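Local coordinates for flagellar biosynthesis protein FlhA (Bacillus subtilis, PDB 3MIX) that takes part in exporting flagellar proteins, this chain being the cytosolic domain of a membrane protein that serves the type III secretion system, at residues A[38-41]-A[42-45]; A[166-169]-A[170-174]; A[211-215]-A[216-220]. One frame throughout, in Å; residues are numbered along the deposited sequence.

Contact 1: A[38-41]-A[42-45]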
ATOM      1  N   GLU A  38     -16.013 -12.576  29.948  1.00 51.53           N
ATOM      2  CA  GLU A  38     -15.652 -11.149  29.889  1.00 49.79           C
ATOM      3  C   GLU A  38     -14.206 -10.897  29.501  1.00 46.99           C
ATOM      4  O   GLU A  38     -13.921  -9.909  28.830  1.00 45.79           O
ATOM      5  CB  GLU A  38     -15.957 -10.434  31.215  1.00 52.83           C
ATOM      6  CG  GLU A  38     -17.393 -10.569  31.730  1.00 56.50           C
ATOM      7  CD  GLU A  38     -17.610 -11.811  32.575  1.00 62.32           C
ATOM      8  OE1 GLU A  38     -17.107 -11.866  33.715  1.00 66.58           O
ATOM      9  OE2 GLU A  38     -18.301 -12.741  32.112  1.00 65.07           O
ATOM     10  N   SER A  39     -13.298 -11.781  29.910  1.00 46.47           N
ATOM     11  CA  SER A  39     -11.872 -11.589  29.647  1.00 43.71           C
ATOM     12  C   SER A  39     -11.388 -12.299  28.373  1.00 41.19           C
ATOM     13  O   SER A  39     -10.328 -11.963  27.824  1.00 39.31           O
ATOM     14  CB  SER A  39     -11.028 -11.967  30.874  1.00 46.26           C
ATOM     15  OG  SER A  39     -10.712 -13.343  30.916  1.00 47.02           O
ATOM     16  N   VAL A  40     -12.177 -13.254  27.887  1.00 40.13           N
ATOM     17  CA  VAL A  40     -11.872 -13.923  26.618  1.00 37.12           C
ATOM     18  C   VAL A  40     -12.033 -13.003  25.394  1.00 34.43           C
ATOM     19  O   VAL A  40     -11.303 -13.157  24.409  1.00 31.97           O
ATOM     20  CB  VAL A  40     -12.608 -15.284  26.476  1.00 38.22           C
ATOM     21  CG1 VAL A  40     -12.429 -15.865  25.097  1.00 36.29           C
ATOM     22  CG2 VAL A  40     -12.057 -16.256  27.500  1.00 39.71           C
ATOM     23  N   VAL A  41     -12.945 -12.030  25.464  1.00 33.76           N
ATOM     24  CA  VAL A  41     -13.087 -11.055  24.355  1.00 32.09           C
ATOM     25  C   VAL A  41     -11.753 -10.398  24.003  1.00 30.57           C
ATOM     26  O   VAL A  41     -11.502 -10.098  22.843  1.00 27.36           O
ATOM     27  CB  VAL A  41     -14.065  -9.899  24.657  1.00 31.59           C
ATOM     28  CG1 VAL A  41     -14.763  -9.461  23.393  1.00 30.49           C
ATOM     29  CG2 VAL A  41     -15.065 -10.329  25.657  1.00 36.92           C
ATOM     30  N   GLN A  42     -10.914 -10.174  25.017  1.00 32.41           N
ATOM     31  CA  GLN A  42      -9.645  -9.453  24.824  1.00 32.48           C
ATOM     32  C   GLN A  42      -8.716 -10.250  23.913  1.00 31.13           C
ATOM     33  O   GLN A  42      -7.897  -9.674  23.239  1.00 30.11           O
ATOM     34  CB  GLN A  42      -8.961  -9.109  26.164  1.00 34.40           C
ATOM     35  CG  GLN A  42      -9.800  -8.286  27.167  1.00 38.60           C
ATOM     36  CD  GLN A  42     -10.286  -6.939  26.624  1.00 42.79           C
ATOM     37  OE1 GLN A  42      -9.668  -6.332  25.740  1.00 45.92           O
ATOM     38  NE2 GLN A  42     -11.399  -6.463  27.166  1.00 45.68           N
ATOM     39  N   LEU A  43      -8.879 -11.569  23.867  1.00 32.26           N
ATOM     40  CA  LEU A  43      -8.204 -12.382  22.851  1.00 32.05           C
ATOM     41  C   LEU A  43      -8.551 -11.975  21.416  1.00 29.89           C
ATOM     42  O   LEU A  43      -7.803 -12.272  20.500  1.00 28.38           O
ATOM     43  CB  LEU A  43      -8.519 -13.872  23.021  1.00 33.43           C
ATOM     44  CG  LEU A  43      -7.824 -14.731  24.073  1.00 37.55           C
ATOM     45  CD1 LEU A  43      -8.403 -16.117  24.026  1.00 38.32           C
ATOM     46  CD2 LEU A  43      -6.303 -14.784  23.849  1.00 39.72           C
ATOM     47  N   LEU A  44      -9.709 -11.347  21.221  1.00 30.00           N
ATOM     48  CA  LEU A  44     -10.118 -10.926  19.882  1.00 29.29           C
ATOM     49  C   LEU A  44      -9.511  -9.561  19.593  1.00 28.57           C
ATOM     50  O   LEU A  44     -10.043  -8.527  20.019  1.00 28.45           O
ATOM     51  CB  LEU A  44     -11.643 -10.898  19.737  1.00 28.79           C
ATOM     52  CG  LEU A  44     -12.411 -12.109  20.256  1.00 32.98           C
ATOM     53  CD1 LEU A  44     -13.922 -11.852  20.242  1.00 32.90           C
ATOM     54  CD2 LEU A  44     -12.040 -13.375  19.496  1.00 32.38           C
ATOM     55  N   HIS A  45      -8.382  -9.581  18.885  1.00 28.48           N
ATOM     56  CA  HIS A  45      -7.616  -8.381  18.592  1.00 28.13           C
ATOM     57  C   HIS A  45      -8.151  -7.785  17.334  1.00 26.69           C
ATOM     58  O   HIS A  45      -8.048  -8.395  16.273  1.00 27.15           O
ATOM     59  CB  HIS A  45      -6.138  -8.715  18.378  1.00 28.40           C
ATOM     60  CG  HIS A  45      -5.428  -9.102  19.636  1.00 31.73           C
ATOM     61  ND1 HIS A  45      -4.574  -8.248  20.301  1.00 31.87           N
ATOM     62  CD2 HIS A  45      -5.466 -10.243  20.363  1.00 33.50           C
ATOM     63  CE1 HIS A  45      -4.110  -8.852  21.380  1.00 35.56           C
ATOM     64  NE2 HIS A  45      -4.631 -10.065  21.438  1.00 36.24           N
TER

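Contact 2: A[166-169]-A[170-174]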
ATOM      1  N   THR A 166      27.112   2.875   6.965  1.00 84.54           N
ATOM      2  CA  THR A 166      26.328   3.895   7.663  1.00 82.12           C
ATOM      3  C   THR A 166      25.776   3.354   8.996  1.00 80.52           C
ATOM      4  O   THR A 166      25.548   2.145   9.133  1.00 80.09           O
ATOM      5  CB  THR A 166      25.222   4.500   6.742  1.00 79.35           C
ATOM      6  OG1 THR A 166      25.107   5.913   6.974  1.00 79.83           O
ATOM      7  CG2 THR A 166      23.861   3.810   6.932  1.00 75.77           C
ATOM      8  N   VAL A 167      25.586   4.247   9.972  1.00 79.63           N
ATOM      9  CA  VAL A 167      25.293   3.850  11.362  1.00 78.80           C
ATOM     10  C   VAL A 167      23.922   4.340  11.853  1.00 75.18           C
ATOM     11  O   VAL A 167      23.631   5.542  11.808  1.00 74.32           O
ATOM     12  CB  VAL A 167      26.388   4.342  12.345  1.00 82.02           C
ATOM     13  CG1 VAL A 167      26.275   3.613  13.677  1.00 82.32           C
ATOM     14  CG2 VAL A 167      27.789   4.161  11.753  1.00 85.77           C
ATOM     15  N   VAL A 168      23.105   3.399  12.337  1.00 72.82           N
ATOM     16  CA  VAL A 168      21.711   3.669  12.730  1.00 69.22           C
ATOM     17  C   VAL A 168      21.419   3.204  14.166  1.00 68.85           C
ATOM     18  O   VAL A 168      21.695   2.057  14.528  1.00 69.48           O
ATOM     19  CB  VAL A 168      20.684   2.971  11.781  1.00 66.40           C
ATOM     20  CG1 VAL A 168      19.326   3.617  11.906  1.00 63.84           C
ATOM     21  CG2 VAL A 168      21.132   3.007  10.329  1.00 67.17           C
ATOM     22  N   ASP A 169      20.846   4.094  14.972  1.00 67.45           N
ATOM     23  CA  ASP A 169      20.408   3.732  16.322  1.00 67.19           C
ATOM     24  C   ASP A 169      19.097   2.913  16.288  1.00 63.73           C
ATOM     25  O   ASP A 169      18.358   2.970  15.309  1.00 61.25           O
ATOM     26  CB  ASP A 169      20.277   4.980  17.201  1.00 68.03           C
ATOM     27  CG  ASP A 169      19.447   6.055  16.558  1.00 66.91           C
ATOM     28  OD1 ASP A 169      19.974   6.761  15.668  1.00 68.94           O
ATOM     29  OD2 ASP A 169      18.267   6.196  16.947  1.00 66.88           O
ATOM     30  N   PRO A 170      18.815   2.142  17.356  1.00 63.38           N
ATOM     31  CA  PRO A 170      17.758   1.123  17.313  1.00 60.74           C
ATOM     32  C   PRO A 170      16.355   1.683  17.091  1.00 57.22           C
ATOM     33  O   PRO A 170      15.549   1.088  16.362  1.00 55.13           O
ATOM     34  CB  PRO A 170      17.852   0.470  18.697  1.00 62.33           C
ATOM     35  CG  PRO A 170      19.245   0.801  19.178  1.00 65.63           C
ATOM     36  CD  PRO A 170      19.468   2.180  18.675  1.00 65.69           C
ATOM     37  N   ALA A 171      16.074   2.822  17.715  1.00 56.16           N
ATOM     38  CA  ALA A 171      14.779   3.457  17.599  1.00 52.68           C
ATOM     39  C   ALA A 171      14.512   3.849  16.141  1.00 50.60           C
ATOM     40  O   ALA A 171      13.371   3.796  15.676  1.00 48.29           O
ATOM     41  CB  ALA A 171      14.714   4.653  18.509  1.00 53.55           C
ATOM     42  N   SER A 172      15.575   4.221  15.433  1.00 50.99           N
ATOM     43  CA  SER A 172      15.518   4.524  14.008  1.00 49.45           C
ATOM     44  C   SER A 172      15.308   3.272  13.172  1.00 47.81           C
ATOM     45  O   SER A 172      14.562   3.304  12.198  1.00 45.98           O
ATOM     46  CB  SER A 172      16.788   5.249  13.541  1.00 51.71           C
ATOM     47  OG  SER A 172      16.657   6.645  13.683  1.00 52.26           O
ATOM     48  N   VAL A 173      15.973   2.180  13.546  1.00 48.43           N
ATOM     49  CA  VAL A 173      15.763   0.899  12.865  1.00 47.30           C
ATOM     50  C   VAL A 173      14.280   0.495  12.910  1.00 44.40           C
ATOM     51  O   VAL A 173      13.701   0.161  11.878  1.00 42.60           O
ATOM     52  CB  VAL A 173      16.642  -0.230  13.445  1.00 49.32           C
ATOM     53  CG1 VAL A 173      16.464  -1.517  12.645  1.00 48.53           C
ATOM     54  CG2 VAL A 173      18.106   0.187  13.446  1.00 52.32           C
ATOM     55  N   VAL A 174      13.680   0.548  14.101  1.00 43.37           N
ATOM     56  CA  VAL A 174      12.286   0.150  14.279  1.00 40.99           C
ATOM     57  C   VAL A 174      11.337   1.143  13.599  1.00 38.70           C
ATOM     58  O   VAL A 174      10.312   0.742  13.052  1.00 36.33           O
ATOM     59  CB  VAL A 174      11.920  -0.147  15.790  1.00 41.58           C
ATOM     60  CG1 VAL A 174      12.172   1.081  16.692  1.00 41.96           C
ATOM     61  CG2 VAL A 174      10.471  -0.602  15.915  1.00 40.57           C
TER

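Contact 3: A[211-215]-A[216-220]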
ATOM      1  N   GLU A 211     -20.960  16.436  -2.503  1.00 22.38           N
ATOM      2  CA  GLU A 211     -22.380  16.131  -2.508  1.00 25.63           C
ATOM      3  C   GLU A 211     -22.783  15.521  -3.826  1.00 25.41           C
ATOM      4  O   GLU A 211     -23.727  14.744  -3.885  1.00 27.14           O
ATOM      5  CB  GLU A 211     -23.189  17.403  -2.276  1.00 28.56           C
ATOM      6  CG  GLU A 211     -24.344  17.238  -1.310  1.00 35.69           C
ATOM      7  CD  GLU A 211     -25.559  16.563  -1.925  1.00 44.51           C
ATOM      8  OE1 GLU A 211     -25.831  16.790  -3.131  1.00 47.91           O
ATOM      9  OE2 GLU A 211     -26.251  15.810  -1.196  1.00 47.92           O
ATOM     10  N   GLU A 212     -22.073  15.880  -4.890  1.00 24.70           N
ATOM     11  CA  GLU A 212     -22.325  15.309  -6.205  1.00 24.78           C
ATOM     12  C   GLU A 212     -21.889  13.846  -6.228  1.00 22.97           C
ATOM     13  O   GLU A 212     -22.410  13.045  -7.008  1.00 23.57           O
ATOM     14  CB  GLU A 212     -21.542  16.066  -7.284  1.00 24.66           C
ATOM     15  CG  GLU A 212     -22.179  15.994  -8.670  1.00 27.98           C
ATOM     16  CD  GLU A 212     -21.281  16.537  -9.779  1.00 30.08           C
ATOM     17  OE1 GLU A 212     -20.313  17.271  -9.459  1.00 29.06           O
ATOM     18  OE2 GLU A 212     -21.544  16.226 -10.967  1.00 29.85           O
ATOM     19  N   VAL A 213     -20.898  13.513  -5.406  1.00 20.51           N
ATOM     20  CA  VAL A 213     -20.309  12.188  -5.461  1.00 17.99           C
ATOM     21  C   VAL A 213     -21.007  11.202  -4.522  1.00 18.62           C
ATOM     22  O   VAL A 213     -21.218  10.054  -4.885  1.00 18.07           O
ATOM     23  CB  VAL A 213     -18.781  12.252  -5.185  1.00 16.69           C
ATOM     24  CG1 VAL A 213     -18.151  10.833  -5.003  1.00 13.40           C
ATOM     25  CG2 VAL A 213     -18.069  13.061  -6.286  1.00 14.22           C
ATOM     26  N   THR A 214     -21.366  11.655  -3.323  1.00 19.57           N
ATOM     27  CA  THR A 214     -21.654  10.743  -2.205  1.00 20.42           C
ATOM     28  C   THR A 214     -22.732  11.350  -1.315  1.00 23.05           C
ATOM     29  O   THR A 214     -22.809  12.579  -1.216  1.00 24.55           O
ATOM     30  CB  THR A 214     -20.337  10.391  -1.412  1.00 19.06           C
ATOM     31  OG1 THR A 214     -20.562   9.293  -0.512  1.00 18.77           O
ATOM     32  CG2 THR A 214     -19.758  11.602  -0.657  1.00 16.79           C
ATOM     33  N   PRO A 215     -23.637  10.516  -0.743  1.00 24.42           N
ATOM     34  CA  PRO A 215     -23.754   9.057  -0.860  1.00 24.03           C
ATOM     35  C   PRO A 215     -24.421   8.564  -2.155  1.00 24.69           C
ATOM     36  O   PRO A 215     -24.528   7.368  -2.349  1.00 24.73           O
ATOM     37  CB  PRO A 215     -24.590   8.673   0.365  1.00 25.86           C
ATOM     38  CG  PRO A 215     -25.381   9.925   0.715  1.00 27.94           C
ATOM     39  CD  PRO A 215     -24.810  11.096  -0.061  1.00 26.41           C
ATOM     40  N   ASN A 216     -24.825   9.464  -3.046  1.00 24.99           N
ATOM     41  CA  ASN A 216     -25.334   9.050  -4.358  1.00 26.51           C
ATOM     42  C   ASN A 216     -24.641   9.830  -5.470  1.00 24.63           C
ATOM     43  O   ASN A 216     -24.704  11.047  -5.474  1.00 25.24           O
ATOM     44  CB  ASN A 216     -26.857   9.244  -4.455  1.00 29.20           C
ATOM     45  CG  ASN A 216     -27.425   8.763  -5.789  1.00 33.65           C
ATOM     46  OD1 ASN A 216     -28.000   7.674  -5.875  1.00 39.76           O
ATOM     47  ND2 ASN A 216     -27.257   9.562  -6.837  1.00 37.66           N
ATOM     48  N   PRO A 217     -24.040   9.132  -6.450  1.00 22.83           N
ATOM     49  CA  PRO A 217     -24.170   7.684  -6.743  1.00 21.99           C
ATOM     50  C   PRO A 217     -23.295   6.757  -5.922  1.00 19.93           C
ATOM     51  O   PRO A 217     -23.558   5.547  -5.877  1.00 19.97           O
ATOM     52  CB  PRO A 217     -23.758   7.596  -8.215  1.00 21.86           C
ATOM     53  CG  PRO A 217     -22.824   8.741  -8.401  1.00 21.32           C
ATOM     54  CD  PRO A 217     -23.277   9.838  -7.493  1.00 21.40           C
ATOM     55  N   LEU A 218     -22.274   7.310  -5.266  1.00 18.10           N
ATOM     56  CA  LEU A 218     -21.263   6.493  -4.621  1.00 16.17           C
ATOM     57  C   LEU A 218     -21.370   6.484  -3.102  1.00 15.81           C
ATOM     58  O   LEU A 218     -21.382   7.539  -2.470  1.00 16.01           O
ATOM     59  CB  LEU A 218     -19.861   6.949  -5.059  1.00 15.14           C
ATOM     60  CG  LEU A 218     -19.551   6.850  -6.560  1.00 15.54           C
ATOM     61  CD1 LEU A 218     -18.066   7.211  -6.848  1.00 12.01           C
ATOM     62  CD2 LEU A 218     -19.869   5.461  -7.121  1.00 14.35           C
ATOM     63  N   SER A 219     -21.428   5.291  -2.512  1.00 14.81           N
ATOM     64  CA  SER A 219     -21.397   5.172  -1.053  1.00 14.15           C
ATOM     65  C   SER A 219     -20.001   5.461  -0.516  1.00 12.16           C
ATOM     66  O   SER A 219     -19.006   5.385  -1.254  1.00 11.18           O
ATOM     67  CB  SER A 219     -21.819   3.754  -0.640  1.00 14.38           C
ATOM     68  OG  SER A 219     -20.823   2.823  -1.081  1.00 15.89           O
ATOM     69  N   VAL A 220     -19.896   5.741   0.783  1.00 11.99           N
ATOM     70  CA  VAL A 220     -18.569   5.821   1.408  1.00 10.81           C
ATOM     71  C   VAL A 220     -17.742   4.560   1.085  1.00 10.13           C
ATOM     72  O   VAL A 220     -16.536   4.645   0.792  1.00  9.27           O
ATOM     73  CB  VAL A 220     -18.668   6.047   2.941  1.00 11.12           C
ATOM     74  CG1 VAL A 220     -17.271   5.975   3.596  1.00 10.14           C
ATOM     75  CG2 VAL A 220     -19.388   7.415   3.238  1.00 12.01           C
TER
HETATM   76  O   HOH W   1     -25.054  12.283  -3.238  1.00 12.74           O

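Contact 1: A[38-41]-A[42-45]
With CG1 of V40 set opposite the backbone N (chi1 172°) and CG of L43 opposite its own carbonyl carbon (chi1 -79°), the two side chains run askew to each other and meet through V40 CG1 and L43 CD1, 4.2 Å apart. One residue further along, V41 and L44 repeat the pairing, the end methyl CD1 of the leucine lying 4.0 Å from CG1 of the valine. The backbone beneath is bonded in steps of three residues. L43 N donates to V40 O at 2.9 Å, with a bent N-H...O angle of 134°, and L44 N to V41 O at 2.7 Å. A third bond of this spacing, from Q42 N to S39 O, is weak at 3.4 Å. Each leucine CB also lies close to the oxygen its own amide bonds, L43 CB being 3.2 Å from V40 O. L43 faces L25 and A29 of helix 24-31, while S39 OG is hydrogen-bonded to K35 NZ. The i to i+3 bonds, one of them weak, are consistent with 3-10-like turns where the chain leaves helix 37-40; the local shape rests on backbone bonds supplemented by light methyl contacts.

Contact 2: A[166-169]-A[170-174]
D169 O is the hub, accepting V173 N at 3.1 Å with an N-H...O angle of 155°. The amide of S172 reaches the same oxygen at a similar length but at a poor angle, making a weak second bond. The carboxylate of D169, with CG placed between the backbone N and the carbonyl carbon (chi1 51°), brings OD2 to 3.7 Å from both S172 N and S172 OG, too long for a firm hydrogen bond. Its side chain also rests against R72 of helix 69-84, whose positive charge may favour the carboxylate at that spot. Further out, V168 lays CG1 on S172 CB at 3.4 Å, tighter than usual van der Waals contact. The same methyl lies 4.0 Å from V173 CG2, the two valines passing at a slant, and V173 CG2 in turn sits 3.4 Å from D169 O. V168 is tied back through its backbone to L124. Aspartate at the N-cap, proline in the first position after it, and an apolar pair joining the residue before the cap to the fourth residue of the helix form a hydrophobic staple at the start of helix 170-189.

Contact 3: A[211-215]-A[216-220]
A tight link between two helices, 207-213 and 220-232, is built here around two cis prolines, P215 and P217, and a six-residue pi-turn that closes from L218 back to V213. L218 N donates to V213 O at 3.0 Å, with a C=O...N angle of 166° that puts the donor almost in line with the carbonyl. P217 brings CD to 3.3 Å from V213 O and also near E212 O. A second strap runs the other way: T214 holds OG1 opposite its backbone N (chi1 -168°), and the hydroxyl donates to L218 O at 2.8 Å, tilted 19° from the carbonyl plane. T214 CA and P215 CA each add a C-H...O contact to L218 O at 3.2 Å, so three groups of the first segment gather on one acceptor. A water spans the end of the helix, giving a hydrogen bond to E211 O at 2.9 Å and accepting one from N216 N at 2.8 Å. V213 CG1 meets L218 CD1 at 4.1 Å, and both residues are buried against helix 240-250, V213 on F244 and A248, L218 on L247. Past the turn S219 takes the N-cap position, its OG bonding D222 N in the first turn of helix 220-232. A proline nitrogen has no hydrogen to give, which leaves E211 O and V213 O without the amides of P215 and P217 that would continue the helical pattern. Water supplies the first carbonyl and the amide of L218 the second, so both of these carbonyls keep a donor while the chain turns sharply away.

Overall arrangement
All three contacts are local and near the surface, and none touches another: nearest atoms are about 17 Å apart between contacts 1 and 2, and about 30 Å between contacts 2 and 3, which lie on opposite sides of the chain's centre. Contact 1 leads out of helix 37-40, contact 2 starts helix 170-189, and contact 3 joins helices 207-213 and 220-232. Among residues that touch across the segments, only those of contact 3 include buried ones. Chemistry follows place: short-step backbone bonds in contact 1; aspartate at the N-cap position and an apolar staple in contact 2; in contact 3, prolines remove helical donors, water and an amide bond the carbonyls concerned, and a threonine hydroxyl ties the turn.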